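Local coordinates for transcriptional regulatory protein RcsB (Salmonella enterica subsp. enterica serovar Typhimurium, PDB 6EO3) that is the response regulator of the Rcs signalling system, which binds regulatory DNA and probably controls numerous genes with or without RcsA, at residues Ser82-Thr87 against Gly105-Gln110; Met4-Ala9 against Val52-Leu57; Arg20-Gln25 against Thr114-Ala119; Arg160-Gly165 against Ala200-Leu205. The protein carries 1 engineered substitution. One frame throughout, in Å; residues are numbered along the deposited sequence.

How the contacts relate
Contacts 1, 2 and 3 build the receiver domain; contact 4 belongs to the LuxR-type DNA-binding domain. Contacts 1 and 2 pair strands of one parallel sheet, their centres about 9 Å apart, strands 52-56 and 82-87 being neighbours with L86 N 2.7 Å from T55 O. Contact 3 joins two helices on one face of that sheet, its centre about 12 Å from each strand contact. D56 of contact 2, the predicted phosphorylation site, is salt-bridged through OD1 to K109 NZ of contact 1. Contact 4, centred about 35 Å from contact 1, touches none of the others within the chain, yet its E164 packs on Q110 of the second subunit and L57 on E164 of that subunit.

Contact 1: Ser82-Thr87 against Gly105-Gln110; sequences SIIVLT and GIVLKQ
Strand 82-87 runs parallel to strand 105-108, I84 beside G105 and T87 beside L108, with the strand axes inclined at 22° and five backbone hydrogen bonds between the segments. The first, G105 N to I83 O, is weak; those that follow are straighter at the N-H, and the last, K109 N to T87 O at 2.8 Å, has its donor above the carbonyl plane and carries the pairing past the end of the second strand. On one face V107 divides its methyls: CG2 meets I84 CG2 at 3.9 Å, while CG1 meets L86 CD1 at 3.8 Å. The aliphatic part of K109 passes across L86 at about a right angle, its CG 4.0 Å from L86 CG. A bend at chi3 (-65°) then takes its NZ to salt bridges with D10 and D56. On the other face V85, T87, I106 and L108 pack more loosely; V85 CB is 4.2 Å from I106 CG1. T87 holds OG1 anti to its backbone nitrogen (chi1 -175°), leaving CG2 4.3 Å from both I106 CD1 and L108 CD2, and OG1 bonds to the backbone of N89. The I106 side chain packs on L95, V98 and L99 of helix 92-99, the crossover helix of this beta-alpha-beta unit. The apolar pairing thus carries two polar side chains at its C-terminal end, and K109 sits at the predicted phosphorylation site, D56, where its charge probably balances the aspartates.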
loop_
_atom_site.group_PDB
_atom_site.type_symbol
_atom_site.label_atom_id
_atom_site.label_comp_id
_atom_site.label_asym_id
_atom_site.label_seq_id
_atom_site.Cartn_x
_atom_site.Cartn_y
_atom_site.Cartn_z
ATOM N N SER A 82 6.409 -7.595 -24.724
ATOM C CA SER A 82 7.317 -7.906 -23.632
ATOM C C SER A 82 8.087 -6.651 -23.228
ATOM O O SER A 82 8.625 -5.950 -24.082
ATOM C CB SER A 82 8.285 -8.999 -24.057
ATOM O OG SER A 82 7.604 -10.229 -24.153
ATOM N N ILE A 83 8.138 -6.372 -21.930
ATOM C CA ILE A 83 8.706 -5.110 -21.431
ATOM C C ILE A 83 9.898 -5.348 -20.523
ATOM O O ILE A 83 9.775 -5.998 -19.492
ATOM C CB ILE A 83 7.649 -4.282 -20.659
ATOM C CG1 ILE A 83 6.434 -4.006 -21.544
ATOM C CG2 ILE A 83 8.232 -2.956 -20.199
ATOM C CD1 ILE A 83 5.211 -3.556 -20.786
ATOM N N ILE A 84 11.047 -4.807 -20.914
ATOM C CA ILE A 84 12.212 -4.724 -20.029
ATOM C C ILE A 84 12.308 -3.302 -19.521
ATOM O O ILE A 84 12.544 -2.394 -20.302
ATOM C CB ILE A 84 13.532 -5.097 -20.747
ATOM C CG1 ILE A 84 13.444 -6.526 -21.284
ATOM C CG2 ILE A 84 14.734 -4.966 -19.812
ATOM C CD1 ILE A 84 14.552 -6.870 -22.252
ATOM N N VAL A 85 12.142 -3.107 -18.213
ATOM C CA VAL A 85 12.336 -1.788 -17.616
ATOM C C VAL A 85 13.820 -1.516 -17.316
ATOM O O VAL A 85 14.513 -2.312 -16.708
ATOM C CB VAL A 85 11.461 -1.595 -16.367
ATOM C CG1 VAL A 85 11.874 -0.355 -15.588
ATOM C CG2 VAL A 85 10.012 -1.461 -16.787
ATOM N N LEU A 86 14.279 -0.356 -17.753
ATOM C CA LEU A 86 15.658 0.040 -17.616
ATOM C C LEU A 86 15.683 1.210 -16.648
ATOM O O LEU A 86 15.061 2.236 -16.900
ATOM C CB LEU A 86 16.208 0.433 -18.989
ATOM C CG LEU A 86 17.716 0.372 -19.223
ATOM C CD1 LEU A 86 18.263 -1.038 -19.086
ATOM C CD2 LEU A 86 18.046 0.928 -20.606
ATOM N N THR A 87 16.368 1.057 -15.523
ATOM C CA THR A 87 16.320 2.100 -14.518
ATOM C C THR A 87 17.671 2.391 -13.873
ATOM O O THR A 87 18.520 1.526 -13.702
ATOM C CB THR A 87 15.255 1.809 -13.431
ATOM O OG1 THR A 87 15.159 2.929 -12.528
ATOM C CG2 THR A 87 15.586 0.541 -12.654
ATOM N N GLY A 105 11.236 -8.178 -17.621
ATOM C CA GLY A 105 12.588 -7.946 -17.117
ATOM C C GLY A 105 12.813 -6.578 -16.513
ATOM O O GLY A 105 12.170 -5.607 -16.894
ATOM N N ILE A 106 13.732 -6.504 -15.557
ATOM C CA ILE A 106 14.232 -5.219 -15.073
ATOM C C ILE A 106 15.765 -5.249 -15.057
ATOM O O ILE A 106 16.365 -6.257 -14.673
ATOM C CB ILE A 106 13.651 -4.864 -13.690
ATOM C CG1 ILE A 106 13.876 -3.385 -13.379
ATOM C CG2 ILE A 106 14.256 -5.739 -12.605
ATOM C CD1 ILE A 106 13.174 -2.927 -12.116
ATOM N N VAL A 107 16.382 -4.149 -15.490
ATOM C CA VAL A 107 17.833 -4.070 -15.654
ATOM C C VAL A 107 18.340 -2.709 -15.175
ATOM O O VAL A 107 17.756 -1.666 -15.486
ATOM C CB VAL A 107 18.243 -4.292 -17.133
ATOM C CG1 VAL A 107 19.736 -4.072 -17.350
ATOM C CG2 VAL A 107 17.854 -5.687 -17.602
ATOM N N LEU A 108 19.435 -2.722 -14.421
ATOM C CA LEU A 108 20.050 -1.482 -13.960
ATOM C C LEU A 108 20.804 -0.880 -15.110
ATOM O O LEU A 108 21.638 -1.545 -15.740
ATOM C CB LEU A 108 20.980 -1.722 -12.773
ATOM C CG LEU A 108 20.246 -2.117 -11.494
ATOM C CD1 LEU A 108 21.252 -2.420 -10.406
ATOM C CD2 LEU A 108 19.309 -1.010 -11.036
ATOM N N LYS A 109 20.500 0.385 -15.380
ATOM C CA LYS A 109 21.004 1.075 -16.564
ATOM C C LYS A 109 22.529 1.141 -16.558
ATOM O O LYS A 109 23.162 1.067 -17.609
ATOM C CB LYS A 109 20.393 2.482 -16.642
ATOM C CG LYS A 109 20.421 3.126 -18.025
ATOM C CD LYS A 109 19.905 4.563 -18.001
ATOM C CE LYS A 109 18.433 4.626 -17.636
ATOM N NZ LYS A 109 17.819 5.955 -17.906
ATOM N N GLN A 110 23.112 1.239 -15.367
ATOM C CA GLN A 110 24.566 1.276 -15.203
ATOM C C GLN A 110 25.258 0.014 -15.735
ATOM O O GLN A 110 26.473 0.035 -15.979
ATOM C CB GLN A 110 24.951 1.452 -13.729
ATOM C CG GLN A 110 24.432 2.706 -13.055
ATOM C CD GLN A 110 23.067 2.519 -12.419
ATOM O OE1 GLN A 110 22.295 1.629 -12.800
ATOM N NE2 GLN A 110 22.744 3.379 -11.465
#

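Contact 2: Met4-Ala9 against Val52-Leu57; sequences MNVIIA and VLITDL
V52, paired with V6 in parallel strands, begins with a weak bond from its N to N5 O, then accepts I7 N at its own O at 3.0 Å. Its CG1 stands between the backbone nitrogen and carbonyl carbon (chi1 41°), where V6 CG2, lying alongside, is 3.7 Å away and M4 CG 3.8 Å. L53 turns to the other face and sends CD1 over I7, 3.6 Å from I7 CG2, with A9 CB beyond. I54 is held at both its N and its O: the N donates to I7 O, and the O takes A9 N at 2.7 Å in the carbonyl plane. Its CD1 crosses to V6 CG1 at a close 3.4 Å. T55 sets OG1 3.5 Å from A9 CB, the same hydroxyl donating to D56 O. D56, the predicted phosphorylation site, closes the pairing with its N on A9 O at 2.9 Å, while its carboxylate leads away from strand 4-9. Around this central pair, V52 and I54 continue onto I84 and L86 of strand 82-87, I7 meets V32 and F35 of strand 29-35, and helix 13-24 packs on I8 and I54.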
loop_
_atom_site.group_PDB
_atom_site.type_symbol
_atom_site.label_atom_id
_atom_site.label_comp_id
_atom_site.label_asym_id
_atom_site.label_seq_id
_atom_site.Cartn_x
_atom_site.Cartn_y
_atom_site.Cartn_z
ATOM N N MET A 4 13.857 -10.384 -33.500
ATOM C CA MET A 4 13.200 -9.732 -32.395
ATOM C C MET A 4 13.188 -8.230 -32.667
ATOM O O MET A 4 14.210 -7.555 -32.557
ATOM C CB MET A 4 13.940 -10.074 -31.113
ATOM C CG MET A 4 13.175 -9.767 -29.847
ATOM S SD MET A 4 14.127 -10.296 -28.412
ATOM C CE MET A 4 13.578 -11.997 -28.263
ATOM N N ASN A 5 12.037 -7.728 -33.101
ATOM C CA ASN A 5 11.776 -6.292 -33.214
ATOM C C ASN A 5 11.699 -5.597 -31.861
ATOM O O ASN A 5 10.816 -5.896 -31.058
ATOM C CB ASN A 5 10.475 -6.054 -33.962
ATOM C CG ASN A 5 10.566 -6.435 -35.433
ATOM O OD1 ASN A 5 11.635 -6.749 -35.948
ATOM N ND2 ASN A 5 9.437 -6.397 -36.114
ATOM N N VAL A 6 12.627 -4.667 -31.631
ATOM C CA VAL A 6 12.763 -3.974 -30.353
ATOM C C VAL A 6 12.554 -2.461 -30.500
ATOM O O VAL A 6 13.047 -1.845 -31.441
ATOM C CB VAL A 6 14.157 -4.214 -29.714
ATOM C CG1 VAL A 6 14.182 -3.728 -28.281
ATOM C CG2 VAL A 6 14.542 -5.687 -29.749
ATOM N N ILE A 7 11.821 -1.887 -29.546
ATOM C CA ILE A 7 11.693 -0.441 -29.385
ATOM C C ILE A 7 12.462 0.016 -28.151
ATOM O O ILE A 7 12.333 -0.592 -27.092
ATOM C CB ILE A 7 10.225 -0.029 -29.191
ATOM C CG1 ILE A 7 9.458 -0.253 -30.493
ATOM C CG2 ILE A 7 10.123 1.435 -28.751
ATOM C CD1 ILE A 7 7.961 -0.116 -30.335
ATOM N N ILE A 8 13.227 1.103 -28.292
ATOM C CA ILE A 8 13.962 1.707 -27.172
ATOM C C ILE A 8 13.365 3.051 -26.781
ATOM O O ILE A 8 13.095 3.900 -27.637
ATOM C CB ILE A 8 15.437 1.965 -27.503
ATOM C CG1 ILE A 8 16.091 0.732 -28.130
ATOM C CG2 ILE A 8 16.195 2.365 -26.248
ATOM C CD1 ILE A 8 17.298 1.101 -28.976
ATOM N N ALA A 9 13.182 3.242 -25.478
ATOM C CA ALA A 9 12.667 4.498 -24.941
ATOM C C ALA A 9 13.577 5.028 -23.835
ATOM O O ALA A 9 13.822 4.349 -22.831
ATOM C CB ALA A 9 11.251 4.307 -24.423
ATOM N N VAL A 52 9.348 -6.449 -28.093
ATOM C CA VAL A 52 9.830 -5.988 -26.799
ATOM C C VAL A 52 10.127 -4.501 -26.818
ATOM O O VAL A 52 10.623 -3.946 -27.801
ATOM C CB VAL A 52 11.055 -6.811 -26.290
ATOM C CG1 VAL A 52 12.028 -7.119 -27.405
ATOM C CG2 VAL A 52 11.784 -6.111 -25.136
ATOM N N LEU A 53 9.791 -3.874 -25.701
ATOM C CA LEU A 53 10.074 -2.480 -25.438
ATOM C C LEU A 53 11.109 -2.437 -24.342
ATOM O O LEU A 53 10.949 -3.080 -23.315
ATOM C CB LEU A 53 8.810 -1.787 -24.950
ATOM C CG LEU A 53 8.887 -0.391 -24.334
ATOM C CD1 LEU A 53 9.450 0.619 -25.321
ATOM C CD2 LEU A 53 7.481 0.005 -23.892
ATOM N N ILE A 54 12.174 -1.690 -24.573
ATOM C CA ILE A 54 13.155 -1.423 -23.549
ATOM C C ILE A 54 12.977 0.051 -23.217
ATOM O O ILE A 54 13.291 0.927 -24.036
ATOM C CB ILE A 54 14.586 -1.727 -24.030
ATOM C CG1 ILE A 54 14.690 -3.196 -24.448
ATOM C CG2 ILE A 54 15.597 -1.447 -22.927
ATOM C CD1 ILE A 54 15.889 -3.496 -25.317
ATOM N N THR A 55 12.448 0.308 -22.023
ATOM C CA THR A 55 12.108 1.659 -21.612
ATOM C C THR A 55 12.684 2.062 -20.248
ATOM O O THR A 55 12.761 1.275 -19.304
ATOM C CB THR A 55 10.581 1.901 -21.588
ATOM O OG1 THR A 55 10.332 3.265 -21.231
ATOM C CG2 THR A 55 9.868 0.982 -20.579
ATOM N N ASP A 56 13.070 3.324 -20.186
ATOM C CA ASP A 56 13.480 3.963 -18.972
ATOM C C ASP A 56 12.252 4.134 -18.088
ATOM O O ASP A 56 11.147 4.399 -18.566
ATOM C CB ASP A 56 14.092 5.315 -19.308
ATOM C CG ASP A 56 14.572 6.077 -18.091
ATOM O OD1 ASP A 56 14.835 5.466 -17.016
ATOM O OD2 ASP A 56 14.717 7.315 -18.240
ATOM N N LEU A 57 12.455 3.959 -16.789
ATOM C CA LEU A 57 11.379 4.076 -15.839
ATOM C C LEU A 57 10.890 5.513 -15.716
ATOM O O LEU A 57 9.717 5.735 -15.492
ATOM C CB LEU A 57 11.836 3.549 -14.478
ATOM C CG LEU A 57 10.749 3.310 -13.419
ATOM C CD1 LEU A 57 9.500 2.650 -14.002
ATOM C CD2 LEU A 57 11.338 2.460 -12.299
#

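Contact 3: Arg20-Gln25 against Thr114-Ala119; sequences RKSLEQ and TDLPKA
L23 lays its CD1 against L116 CD2 at 3.9 Å, the apolar meeting point of helices 13-24 and 112-125, which pack on the same face of the central sheet in the alternating beta-alpha receiver fold of the CheY type. The two leucines cross obliquely: L116 starts toward the facing helix, whereas L23 leaves its backbone to one side and bends back only farther out. Both also rest on I54 of the sheet, and L116 reaches L86 as well, so their contact continues the apolar layer between helices and strands. With axes 9.4 Å apart and inclined at 56°, the segments approach most closely around P117, where helix 112-125 is kinked because the proline nitrogen makes no bond to the preceding turn. Its ring is met by three polar groups, none of them bonded to it. S22 O lies 3.9 Å from P117 CG, and the amide of Q25 comes obliquely to that same carbon, though which amide end is nearer is doubtful. I26 adds a further touch to the proline. S22 holds its hydroxyl anti to the backbone nitrogen (chi1 162°), which brings OG to 3.9 Å from P117 CD.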
loop_
_atom_site.group_PDB
_atom_site.type_symbol
_atom_site.label_atom_id
_atom_site.label_comp_id
_atom_site.label_asym_id
_atom_site.label_seq_id
_atom_site.Cartn_x
_atom_site.Cartn_y
_atom_site.Cartn_z
ATOM N N ARG A 20 21.131 1.125 -28.276
ATOM C CA ARG A 20 21.100 0.565 -29.622
ATOM C C ARG A 20 22.424 -0.132 -29.971
ATOM O O ARG A 20 22.425 -1.253 -30.463
ATOM C CB ARG A 20 20.785 1.647 -30.662
ATOM C CG ARG A 20 20.923 1.156 -32.098
ATOM C CD ARG A 20 20.071 1.933 -33.077
ATOM N NE ARG A 20 20.416 3.351 -33.113
ATOM C CZ ARG A 20 21.410 3.888 -33.826
ATOM N NH1 ARG A 20 21.607 5.208 -33.784
ATOM N NH2 ARG A 20 22.208 3.126 -34.579
ATOM N N LYS A 21 23.543 0.530 -29.710
ATOM C CA LYS A 21 24.866 -0.025 -30.030
ATOM C C LYS A 21 25.188 -1.282 -29.202
ATOM O O LYS A 21 25.886 -2.184 -29.656
ATOM C CB LYS A 21 25.947 1.045 -29.846
ATOM C CG LYS A 21 26.028 2.020 -31.010
ATOM C CD LYS A 21 27.009 1.534 -32.075
ATOM C CE LYS A 21 26.736 2.127 -33.455
ATOM N NZ LYS A 21 25.782 1.316 -34.266
ATOM N N SER A 22 24.667 -1.327 -27.985
ATOM C CA SER A 22 24.751 -2.514 -27.140
ATOM C C SER A 22 23.968 -3.706 -27.729
ATOM O O SER A 22 24.181 -4.850 -27.333
ATOM C CB SER A 22 24.246 -2.156 -25.734
ATOM O OG SER A 22 23.899 -3.299 -24.982
ATOM N N LEU A 23 23.060 -3.432 -28.664
ATOM C CA LEU A 23 22.230 -4.464 -29.295
ATOM C C LEU A 23 22.621 -4.799 -30.733
ATOM O O LEU A 23 22.236 -5.845 -31.235
ATOM C CB LEU A 23 20.765 -4.033 -29.255
ATOM C CG LEU A 23 19.982 -4.283 -27.965
ATOM C CD1 LEU A 23 20.828 -4.161 -26.710
ATOM C CD2 LEU A 23 18.802 -3.331 -27.892
ATOM N N GLU A 24 23.380 -3.929 -31.394
ATOM C CA GLU A 24 23.812 -4.180 -32.778
ATOM C C GLU A 24 24.590 -5.492 -32.887
ATOM O O GLU A 24 24.553 -6.172 -33.908
ATOM C CB GLU A 24 24.660 -3.015 -33.332
ATOM C CG GLU A 24 25.970 -2.748 -32.595
ATOM C CD GLU A 24 26.990 -1.957 -33.403
ATOM O OE1 GLU A 24 26.776 -1.734 -34.619
ATOM O OE2 GLU A 24 28.026 -1.559 -32.815
ATOM N N GLN A 25 25.313 -5.811 -31.822
ATOM C CA GLN A 25 26.065 -7.052 -31.731
ATOM C C GLN A 25 25.172 -8.284 -31.852
ATOM O O GLN A 25 25.568 -9.267 -32.480
ATOM C CB GLN A 25 26.856 -7.095 -30.420
ATOM C CG GLN A 25 26.014 -6.901 -29.156
ATOM C CD GLN A 25 26.722 -6.113 -28.058
ATOM O OE1 GLN A 25 26.540 -6.393 -26.868
ATOM N NE2 GLN A 25 27.512 -5.106 -28.446
ATOM N N THR A 114 26.324 -4.808 -20.647
ATOM C CA THR A 114 26.498 -6.217 -20.302
ATOM C C THR A 114 25.162 -6.954 -20.030
ATOM O O THR A 114 24.963 -8.066 -20.516
ATOM C CB THR A 114 27.494 -6.372 -19.125
ATOM O OG1 THR A 114 27.666 -7.756 -18.827
ATOM C CG2 THR A 114 27.024 -5.636 -17.854
ATOM N N ASP A 115 24.244 -6.336 -19.291
ATOM C CA ASP A 115 23.040 -7.046 -18.823
ATOM C C ASP A 115 21.858 -7.051 -19.799
ATOM O O ASP A 115 20.996 -7.921 -19.727
ATOM C CB ASP A 115 22.564 -6.470 -17.493
ATOM C CG ASP A 115 23.498 -6.787 -16.344
ATOM O OD1 ASP A 115 24.512 -7.475 -16.554
ATOM O OD2 ASP A 115 23.208 -6.343 -15.214
ATOM N N LEU A 116 21.803 -6.067 -20.684
ATOM C CA LEU A 116 20.714 -5.972 -21.658
ATOM C C LEU A 116 20.735 -7.118 -22.673
ATOM O O LEU A 116 19.690 -7.692 -22.964
ATOM C CB LEU A 116 20.767 -4.626 -22.383
ATOM C CG LEU A 116 19.473 -3.909 -22.709
ATOM C CD1 LEU A 116 18.574 -3.740 -21.490
ATOM C CD2 LEU A 116 19.846 -2.551 -23.272
ATOM N N PRO A 117 21.919 -7.453 -23.220
ATOM C CA PRO A 117 21.979 -8.623 -24.097
ATOM C C PRO A 117 21.531 -9.895 -23.385
ATOM O O PRO A 117 20.854 -10.738 -23.982
ATOM C CB PRO A 117 23.467 -8.713 -24.464
ATOM C CG PRO A 117 23.996 -7.334 -24.292
ATOM C CD PRO A 117 23.208 -6.736 -23.165
ATOM N N LYS A 118 21.913 -10.022 -22.119
ATOM C CA LYS A 118 21.506 -11.166 -21.295
ATOM C C LYS A 118 20.010 -11.243 -21.065
ATOM O O LYS A 118 19.463 -12.327 -20.989
ATOM C CB LYS A 118 22.194 -11.132 -19.937
ATOM C CG LYS A 118 23.685 -11.387 -19.999
ATOM C CD LYS A 118 24.250 -11.632 -18.611
ATOM C CE LYS A 118 25.761 -11.526 -18.616
ATOM N NZ LYS A 118 26.313 -11.728 -17.254
ATOM N N ALA A 119 19.363 -10.093 -20.921
ATOM C CA ALA A 119 17.917 -10.030 -20.765
ATOM C C ALA A 119 17.199 -10.527 -22.016
ATOM O O ALA A 119 16.286 -11.327 -21.919
ATOM C CB ALA A 119 17.486 -8.608 -20.452
#

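Contact 4: Arg160-Gly165 against Ala200-Leu205; sequences RLFAEG and ALLNYL
F162 points its ring from helix 153-163 into two leucines of helix 198-207, and its CD2 meets one methyl from each, L201 CD2 and L202 CD2, both at 4.0 Å and oblique to the ring. The two leucines are turned differently against it: L201 crosses the phenylalanine obliquely, whereas L202 crosses it at about a right angle and brings its second methyl, CD1, to 4.2 Å from F162 CE2. F162 has CG anti to its backbone nitrogen (chi1 -169°), a torsion that swings the ring out toward the facing helix. L202 CD2 serves two neighbours, lying also 3.7 Å from A163 CA. One turn on, L205 places CD2 3.9 Å from A163 CB. The small alanine is the place of nearest backbone approach, its CA 6.1 Å from L202 CA. No hydrogen bond crosses between the segments, so they are joined by apolar packing. Directly after A163, helix 153-163 ends in a Schellman motif in which G165 N bonds to F162 O and F166 N to L161 O, and G165 takes positive phi. The F162 ring has a further partner in K186, a cation-pi contact with helix 179-193, while L201 packs on K186 and M190 of that helix. Across the dimer, N203 packs on Y204 of the second subunit, and Y204 on N203 of that subunit. The arrangement is that of a LuxR/GerE-type helix-turn-helix domain, in which the first and last helices pack together behind the predicted DNA-binding motif.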
loop_
_atom_site.group_PDB
_atom_site.type_symbol
_atom_site.label_atom_id
_atom_site.label_comp_id
_atom_site.label_asym_id
_atom_site.label_seq_id
_atom_site.Cartn_x
_atom_site.Cartn_y
_atom_site.Cartn_z
ATOM N N ARG A 160 2.932 -7.814 16.227
ATOM C CA ARG A 160 1.628 -8.360 15.862
ATOM C C ARG A 160 0.615 -8.063 16.955
ATOM O O ARG A 160 -0.508 -7.702 16.681
ATOM C CB ARG A 160 1.722 -9.851 15.627
ATOM N N LEU A 161 1.035 -8.211 18.200
ATOM C CA LEU A 161 0.168 -7.951 19.338
ATOM C C LEU A 161 -0.098 -6.460 19.490
ATOM O O LEU A 161 -1.231 -6.048 19.749
ATOM C CB LEU A 161 0.792 -8.516 20.612
ATOM C CG LEU A 161 0.925 -10.043 20.654
ATOM C CD1 LEU A 161 1.698 -10.474 21.893
ATOM C CD2 LEU A 161 -0.428 -10.744 20.603
ATOM N N PHE A 162 0.936 -5.646 19.307
ATOM C CA PHE A 162 0.764 -4.204 19.382
ATOM C C PHE A 162 -0.221 -3.699 18.311
ATOM O O PHE A 162 -1.078 -2.850 18.594
ATOM C CB PHE A 162 2.103 -3.491 19.247
ATOM C CG PHE A 162 2.027 -2.026 19.588
ATOM C CD1 PHE A 162 1.808 -1.622 20.900
ATOM C CD2 PHE A 162 2.142 -1.055 18.603
ATOM C CE1 PHE A 162 1.713 -0.279 21.224
ATOM C CE2 PHE A 162 2.043 0.284 18.923
ATOM C CZ PHE A 162 1.826 0.673 20.238
ATOM N N ALA A 163 -0.096 -4.238 17.094
ATOM C CA ALA A 163 -0.983 -3.901 15.974
ATOM C C ALA A 163 -2.423 -4.230 16.295
ATOM O O ALA A 163 -3.330 -3.545 15.851
ATOM C CB ALA A 163 -0.565 -4.643 14.710
ATOM N N GLU A 164 -2.628 -5.293 17.063
ATOM C CA GLU A 164 -3.963 -5.715 17.439
ATOM C C GLU A 164 -4.500 -4.926 18.634
ATOM O O GLU A 164 -5.558 -5.245 19.163
ATOM C CB GLU A 164 -3.946 -7.211 17.717
ATOM C CG GLU A 164 -3.611 -8.019 16.474
ATOM C CD GLU A 164 -3.649 -9.514 16.698
ATOM O OE1 GLU A 164 -3.186 -9.986 17.764
ATOM O OE2 GLU A 164 -4.140 -10.217 15.792
ATOM N N GLY A 165 -3.766 -3.900 19.050
ATOM C CA GLY A 165 -4.230 -2.966 20.070
ATOM C C GLY A 165 -3.950 -3.380 21.499
ATOM O O GLY A 165 -4.631 -2.939 22.428
ATOM N N ALA A 200 3.131 5.950 12.608
ATOM C CA ALA A 200 3.827 5.492 11.419
ATOM C C ALA A 200 3.950 3.980 11.463
ATOM O O ALA A 200 3.749 3.303 10.452
ATOM C CB ALA A 200 5.202 6.133 11.330
ATOM N N LEU A 201 4.276 3.457 12.641
ATOM C CA LEU A 201 4.393 2.012 12.841
ATOM C C LEU A 201 3.118 1.263 12.435
ATOM O O LEU A 201 3.164 0.301 11.660
ATOM C CB LEU A 201 4.706 1.715 14.307
ATOM C CG LEU A 201 4.810 0.243 14.718
ATOM C CD1 LEU A 201 5.865 -0.490 13.901
ATOM C CD2 LEU A 201 5.121 0.145 16.204
ATOM N N LEU A 202 1.986 1.723 12.961
ATOM C CA LEU A 202 0.701 1.048 12.774
ATOM C C LEU A 202 0.129 1.216 11.366
ATOM O O LEU A 202 -0.563 0.332 10.868
ATOM C CB LEU A 202 -0.302 1.540 13.827
ATOM C CG LEU A 202 0.023 1.117 15.264
ATOM C CD1 LEU A 202 -0.747 1.950 16.266
ATOM C CD2 LEU A 202 -0.278 -0.353 15.480
ATOM N N ASN A 203 0.410 2.347 10.733
ATOM C CA ASN A 203 0.070 2.528 9.321
ATOM C C ASN A 203 0.867 1.570 8.443
ATOM O O ASN A 203 0.315 0.925 7.556
ATOM C CB ASN A 203 0.317 3.974 8.871
ATOM C CG ASN A 203 -0.702 4.965 9.432
ATOM O OD1 ASN A 203 -0.419 6.161 9.540
ATOM N ND2 ASN A 203 -1.891 4.488 9.770
ATOM N N TYR A 204 2.165 1.481 8.706
ATOM C CA TYR A 204 3.061 0.564 7.992
ATOM C C TYR A 204 2.597 -0.897 8.052
ATOM O O TYR A 204 2.666 -1.617 7.055
ATOM C CB TYR A 204 4.460 0.682 8.594
ATOM C CG TYR A 204 5.575 0.004 7.827
ATOM C CD1 TYR A 204 6.198 0.649 6.759
ATOM C CD2 TYR A 204 6.042 -1.260 8.196
ATOM C CE1 TYR A 204 7.235 0.047 6.062
ATOM C CE2 TYR A 204 7.083 -1.869 7.505
ATOM C CZ TYR A 204 7.679 -1.211 6.437
ATOM O OH TYR A 204 8.720 -1.793 5.735
ATOM N N LEU A 205 2.133 -1.319 9.226
ATOM C CA LEU A 205 1.680 -2.700 9.455
ATOM C C LEU A 205 0.398 -3.095 8.703
ATOM O O LEU A 205 0.208 -4.273 8.389
ATOM C CB LEU A 205 1.492 -2.959 10.957
ATOM C CG LEU A 205 2.700 -3.430 11.783
ATOM C CD1 LEU A 205 4.044 -3.006 11.213
ATOM C CD2 LEU A 205 2.576 -2.943 13.218
#